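PDB 2E8B: probable molybdopterin-guanine dinucleotide biosynthesis protein A from Aquifex aeolicus, which probably transfers the GMP moiety of GTP to molybdenum-bound molybdopterin, forming the guanine dinucleotide form of the molybdenum cofactor and releasing diphosphate. Local coordinates for residues A[10-22]-A[91-105]. Numbering follows the deposited sequence.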
loop_
_atom_site.group_PDB
_atom_site.type_symbol
_atom_site.label_atom_id
_atom_site.label_comp_id
_atom_site.label_asym_id
_atom_site.label_seq_id
_atom_site.Cartn_x
_atom_site.Cartn_y
_atom_site.Cartn_z
ATOM N N SER A 10 -13.366 -3.306 15.677
ATOM C CA SER A 10 -14.809 -3.474 15.808
ATOM C C SER A 10 -15.539 -3.665 14.479
ATOM O O SER A 10 -15.993 -4.769 14.176
ATOM C CB SER A 10 -15.410 -2.288 16.569
ATOM O OG SER A 10 -15.138 -1.064 15.911
ATOM N N LEU A 11 -15.652 -2.604 13.684
ATOM C CA LEU A 11 -16.358 -2.693 12.408
ATOM C C LEU A 11 -15.635 -3.487 11.327
ATOM O O LEU A 11 -16.273 -4.079 10.458
ATOM C CB LEU A 11 -16.703 -1.294 11.886
ATOM C CG LEU A 11 -17.929 -0.656 12.548
ATOM C CD1 LEU A 11 -17.676 -0.472 14.032
ATOM C CD2 LEU A 11 -18.237 0.677 11.899
ATOM N N SER A 12 -14.309 -3.498 11.365
ATOM C CA SER A 12 -13.551 -4.255 10.378
ATOM C C SER A 12 -12.579 -5.201 11.062
ATOM O O SER A 12 -11.966 -4.847 12.071
ATOM C CB SER A 12 -12.786 -3.316 9.448
ATOM O OG SER A 12 -11.982 -4.060 8.553
ATOM N N LYS A 13 -12.448 -6.405 10.515
ATOM C CA LYS A 13 -11.541 -7.397 11.074
ATOM C C LYS A 13 -10.141 -7.222 10.509
ATOM O O LYS A 13 -9.223 -7.969 10.849
ATOM C CB LYS A 13 -12.056 -8.811 10.791
ATOM C CG LYS A 13 -13.290 -9.193 11.598
ATOM C CD LYS A 13 -12.994 -9.222 13.094
ATOM C CE LYS A 13 -14.187 -9.734 13.889
ATOM N NZ LYS A 13 -13.910 -9.792 15.354
ATOM N N VAL A 14 -9.983 -6.236 9.633
ATOM C CA VAL A 14 -8.677 -5.946 9.060
ATOM C C VAL A 14 -8.026 -4.999 10.062
ATOM O O VAL A 14 -8.361 -3.815 10.124
ATOM C CB VAL A 14 -8.801 -5.256 7.679
ATOM C CG1 VAL A 14 -7.415 -4.934 7.129
ATOM C CG2 VAL A 14 -9.553 -6.162 6.709
ATOM N N ASN A 15 -7.115 -5.535 10.868
ATOM C CA ASN A 15 -6.441 -4.748 11.893
ATOM C C ASN A 15 -5.009 -4.351 11.557
ATOM O O ASN A 15 -4.388 -3.592 12.303
ATOM C CB ASN A 15 -6.433 -5.518 13.216
ATOM C CG ASN A 15 -7.827 -5.836 13.715
ATOM O OD1 ASN A 15 -8.631 -4.937 13.958
ATOM N ND2 ASN A 15 -8.118 -7.123 13.872
ATOM N N THR A 16 -4.477 -4.852 10.445
ATOM C CA THR A 16 -3.102 -4.527 10.084
ATOM C C THR A 16 -2.975 -3.907 8.696
ATOM O O THR A 16 -3.742 -4.219 7.785
ATOM C CB THR A 16 -2.203 -5.778 10.170
ATOM O OG1 THR A 16 -2.459 -6.637 9.055
ATOM C CG2 THR A 16 -2.501 -6.548 11.450
ATOM N N CYS A 17 -1.996 -3.021 8.549
ATOM C CA CYS A 17 -1.755 -2.337 7.287
ATOM C C CYS A 17 -0.267 -2.295 6.963
ATOM O O CYS A 17 0.571 -2.123 7.852
ATOM C CB CYS A 17 -2.301 -0.909 7.362
ATOM S SG CYS A 17 -2.039 0.149 5.906
ATOM N N TYR A 18 0.050 -2.441 5.681
ATOM C CA TYR A 18 1.426 -2.400 5.216
ATOM C C TYR A 18 1.595 -1.198 4.307
ATOM O O TYR A 18 0.901 -1.074 3.307
ATOM C CB TYR A 18 1.756 -3.676 4.452
ATOM C CG TYR A 18 1.799 -4.873 5.351
ATOM C CD1 TYR A 18 0.636 -5.566 5.661
ATOM C CD2 TYR A 18 2.993 -5.271 5.954
ATOM C CE1 TYR A 18 0.648 -6.623 6.554
ATOM C CE2 TYR A 18 3.022 -6.332 6.851
ATOM C CZ TYR A 18 1.843 -7.001 7.146
ATOM O OH TYR A 18 1.850 -8.046 8.028
ATOM N N VAL A 19 2.503 -0.305 4.685
ATOM C CA VAL A 19 2.781 0.888 3.902
ATOM C C VAL A 19 4.010 0.576 3.064
ATOM O O VAL A 19 5.087 0.309 3.602
ATOM C CB VAL A 19 3.058 2.102 4.815
ATOM C CG1 VAL A 19 3.457 3.305 3.980
ATOM C CG2 VAL A 19 1.823 2.417 5.644
ATOM N N LEU A 20 3.842 0.600 1.746
ATOM C CA LEU A 20 4.928 0.284 0.825
ATOM C C LEU A 20 5.846 1.473 0.559
ATOM O O LEU A 20 5.431 2.465 -0.033
ATOM C CB LEU A 20 4.350 -0.241 -0.497
ATOM C CG LEU A 20 3.343 -1.386 -0.354
ATOM C CD1 LEU A 20 2.910 -1.882 -1.729
ATOM C CD2 LEU A 20 3.977 -2.524 0.434
ATOM N N ALA A 21 7.099 1.354 0.993
ATOM C CA ALA A 21 8.089 2.415 0.820
ATOM C C ALA A 21 9.000 2.223 -0.390
ATOM O O ALA A 21 9.702 3.152 -0.788
ATOM C CB ALA A 21 8.931 2.543 2.079
ATOM N N GLY A 22 9.007 1.017 -0.951
ATOM C CA GLY A 22 9.828 0.732 -2.120
ATOM C C GLY A 22 11.328 0.547 -1.918
ATOM O O GLY A 22 11.815 0.283 -0.823
ATOM N N ALA A 91 4.636 -8.081 1.969
ATOM C CA ALA A 91 3.586 -7.762 2.925
ATOM C C ALA A 91 2.750 -8.995 3.268
ATOM O O ALA A 91 2.512 -9.289 4.441
ATOM C CB ALA A 91 2.681 -6.669 2.355
ATOM N N LEU A 92 2.312 -9.717 2.240
ATOM C CA LEU A 92 1.474 -10.894 2.444
ATOM C C LEU A 92 2.198 -12.049 3.122
ATOM O O LEU A 92 1.588 -12.829 3.854
ATOM C CB LEU A 92 0.875 -11.339 1.115
ATOM C CG LEU A 92 -0.099 -10.309 0.537
ATOM C CD1 LEU A 92 -0.599 -10.773 -0.812
ATOM C CD2 LEU A 92 -1.263 -10.102 1.501
ATOM N N LYS A 93 3.501 -12.150 2.885
ATOM C CA LYS A 93 4.306 -13.196 3.505
ATOM C C LYS A 93 4.348 -12.950 5.017
ATOM O O LYS A 93 4.291 -13.885 5.819
ATOM C CB LYS A 93 5.718 -13.154 2.917
ATOM C CG LYS A 93 6.715 -14.136 3.503
ATOM C CD LYS A 93 8.070 -13.932 2.833
ATOM C CE LYS A 93 9.140 -14.835 3.409
ATOM N NZ LYS A 93 10.434 -14.613 2.707
ATOM N N HIS A 94 4.428 -11.677 5.395
ATOM C CA HIS A 94 4.493 -11.280 6.795
ATOM C C HIS A 94 3.129 -11.290 7.481
ATOM O O HIS A 94 3.044 -11.510 8.684
ATOM C CB HIS A 94 5.093 -9.873 6.907
ATOM C CG HIS A 94 5.203 -9.366 8.311
ATOM N ND1 HIS A 94 6.244 -9.703 9.148
ATOM C CD2 HIS A 94 4.400 -8.542 9.025
ATOM C CE1 HIS A 94 6.081 -9.106 10.316
ATOM N NE2 HIS A 94 4.968 -8.395 10.266
ATOM N N ALA A 95 2.072 -11.047 6.710
ATOM C CA ALA A 95 0.708 -10.987 7.240
ATOM C C ALA A 95 0.398 -12.015 8.326
ATOM O O ALA A 95 0.686 -13.198 8.168
ATOM C CB ALA A 95 -0.290 -11.127 6.099
ATOM N N LYS A 96 -0.193 -11.549 9.425
ATOM C CA LYS A 96 -0.558 -12.422 10.538
ATOM C C LYS A 96 -2.064 -12.675 10.556
ATOM O O LYS A 96 -2.556 -13.487 11.341
ATOM C CB LYS A 96 -0.128 -11.798 11.869
ATOM C CG LYS A 96 1.331 -11.366 11.920
ATOM C CD LYS A 96 2.281 -12.485 11.517
ATOM C CE LYS A 96 3.727 -12.004 11.536
ATOM N NZ LYS A 96 4.649 -12.974 10.884
ATOM N N GLU A 97 -2.791 -11.966 9.696
ATOM C CA GLU A 97 -4.238 -12.128 9.590
ATOM C C GLU A 97 -4.557 -12.489 8.139
ATOM O O GLU A 97 -3.725 -12.293 7.255
ATOM C CB GLU A 97 -4.962 -10.839 9.989
ATOM C CG GLU A 97 -4.696 -10.381 11.421
ATOM C CD GLU A 97 -5.655 -9.292 11.872
ATOM O OE1 GLU A 97 -5.815 -8.295 11.139
ATOM O OE2 GLU A 97 -6.247 -9.427 12.964
ATOM N N GLU A 98 -5.756 -13.009 7.897
ATOM C CA GLU A 98 -6.160 -13.427 6.554
ATOM C C GLU A 98 -6.283 -12.306 5.526
ATOM O O GLU A 98 -6.029 -12.515 4.338
ATOM C CB GLU A 98 -7.483 -14.196 6.620
ATOM C CG GLU A 98 -7.992 -14.662 5.265
ATOM C CD GLU A 98 -6.979 -15.517 4.526
ATOM O OE1 GLU A 98 -6.581 -16.570 5.067
ATOM O OE2 GLU A 98 -6.581 -15.135 3.404
ATOM N N ASN A 99 -6.687 -11.125 5.976
ATOM C CA ASN A 99 -6.832 -9.982 5.085
ATOM C C ASN A 99 -6.088 -8.797 5.682
ATOM O O ASN A 99 -6.248 -8.488 6.863
ATOM C CB ASN A 99 -8.313 -9.638 4.910
ATOM C CG ASN A 99 -9.110 -10.785 4.331
ATOM O OD1 ASN A 99 -8.845 -11.241 3.218
ATOM N ND2 ASN A 99 -10.095 -11.265 5.085
ATOM N N VAL A 100 -5.263 -8.140 4.872
ATOM C CA VAL A 100 -4.506 -6.996 5.352
ATOM C C VAL A 100 -4.630 -5.826 4.391
ATOM O O VAL A 100 -4.881 -6.011 3.196
ATOM C CB VAL A 100 -3.005 -7.344 5.533
ATOM C CG1 VAL A 100 -2.853 -8.504 6.516
ATOM C CG2 VAL A 100 -2.378 -7.686 4.189
ATOM N N PHE A 101 -4.480 -4.615 4.917
ATOM C CA PHE A 101 -4.564 -3.440 4.071
ATOM C C PHE A 101 -3.187 -3.138 3.492
ATOM O O PHE A 101 -2.158 -3.394 4.127
ATOM C CB PHE A 101 -5.068 -2.225 4.856
ATOM C CG PHE A 101 -5.750 -1.208 3.992
ATOM C CD1 PHE A 101 -5.018 -0.227 3.335
ATOM C CD2 PHE A 101 -7.125 -1.274 3.777
ATOM C CE1 PHE A 101 -5.641 0.671 2.469
ATOM C CE2 PHE A 101 -7.758 -0.381 2.912
ATOM C CZ PHE A 101 -7.011 0.594 2.256
ATOM N N VAL A 102 -3.180 -2.614 2.270
ATOM C CA VAL A 102 -1.949 -2.252 1.580
ATOM C C VAL A 102 -2.117 -0.800 1.168
ATOM O O VAL A 102 -3.135 -0.422 0.582
ATOM C CB VAL A 102 -1.723 -3.132 0.335
ATOM C CG1 VAL A 102 -0.514 -2.631 -0.448
ATOM C CG2 VAL A 102 -1.503 -4.578 0.761
ATOM N N LEU A 103 -1.114 0.012 1.476
ATOM C CA LEU A 103 -1.183 1.434 1.199
ATOM C C LEU A 103 0.161 1.942 0.694
ATOM O O LEU A 103 1.172 1.824 1.383
ATOM C CB LEU A 103 -1.579 2.150 2.498
ATOM C CG LEU A 103 -1.989 3.618 2.544
ATOM C CD1 LEU A 103 -3.183 3.864 1.633
ATOM C CD2 LEU A 103 -2.349 3.976 3.988
ATOM N N SER A 104 0.174 2.497 -0.516
ATOM C CA SER A 104 1.405 3.034 -1.087
ATOM C C SER A 104 1.873 4.223 -0.244
ATOM O O SER A 104 1.061 5.025 0.220
ATOM C CB SER A 104 1.159 3.479 -2.531
ATOM O OG SER A 104 2.358 3.936 -3.126
ATOM N N GLY A 105 3.182 4.335 -0.047
ATOM C CA GLY A 105 3.705 5.431 0.751
ATOM C C GLY A 105 3.915 6.749 0.022
ATOM O O GLY A 105 4.506 7.671 0.586
HETATM O O HOH W 1 -8.119 -9.834 8.571
HETATM O O HOH W 2 -5.163 -7.337 8.930
HETATM O O HOH W 3 -0.248 -8.511 9.577
#
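The ring of Tyr-18 lies against Ala-91, whose CB stands over one face, 4.1 Å from the ring centroid and 29° off the normal, a CH-pi contact. The ring belongs to strand 16-22, and Ala-91 to the last turn of helix 84-94, which packs on the parallel part of the mixed sheet of this GT-A-type nucleotidyltransferase fold before the chain returns as strand 99-104. With CG anti to the carbonyl carbon (chi1 -69°), the ring lies on the sheet face that carries Val-102 and Leu-20, where its CE1 edge meets Val-100 CB at 3.9 Å. A water bonded to Tyr-18 OH, at 2.6 Å, also joins Thr-16 OG1 and accepts from Lys-96 N, linking strand to connecting loop. Replacing Tyr-18 by an alanine removes the ring and is likely to open a gap beside Ala-91 and Val-100 and to leave this water without its phenolic partner.

Parallel pairing is evident from the alternating backbone bonds: Phe-101 N to Thr-16 O, Tyr-18 N to Phe-101 O, Leu-103 N to Tyr-18 O and Leu-20 N to Leu-103 O. On the other face, Cys-17 SG lies 4.0 Å from Phe-101 CD1, an oblique sulfur-aromatic approach. Gly-105 N continues the pairing to Leu-20 O, at the predicted GTP site that begins with Leu-20; Ser-104 OG is hydrogen-bonded to Asp-106 OD1, of a predicted magnesium ligand.

At the opposite end, the Glu-97 carboxylate grips Asn-15 twice, each oxygen using its syn lone pair: OE1 takes Asn-15 N at 3.1 Å, and OE2 takes Asn-15 ND2 at 3.1 Å, nearly straight at 169° and close to the amide plane.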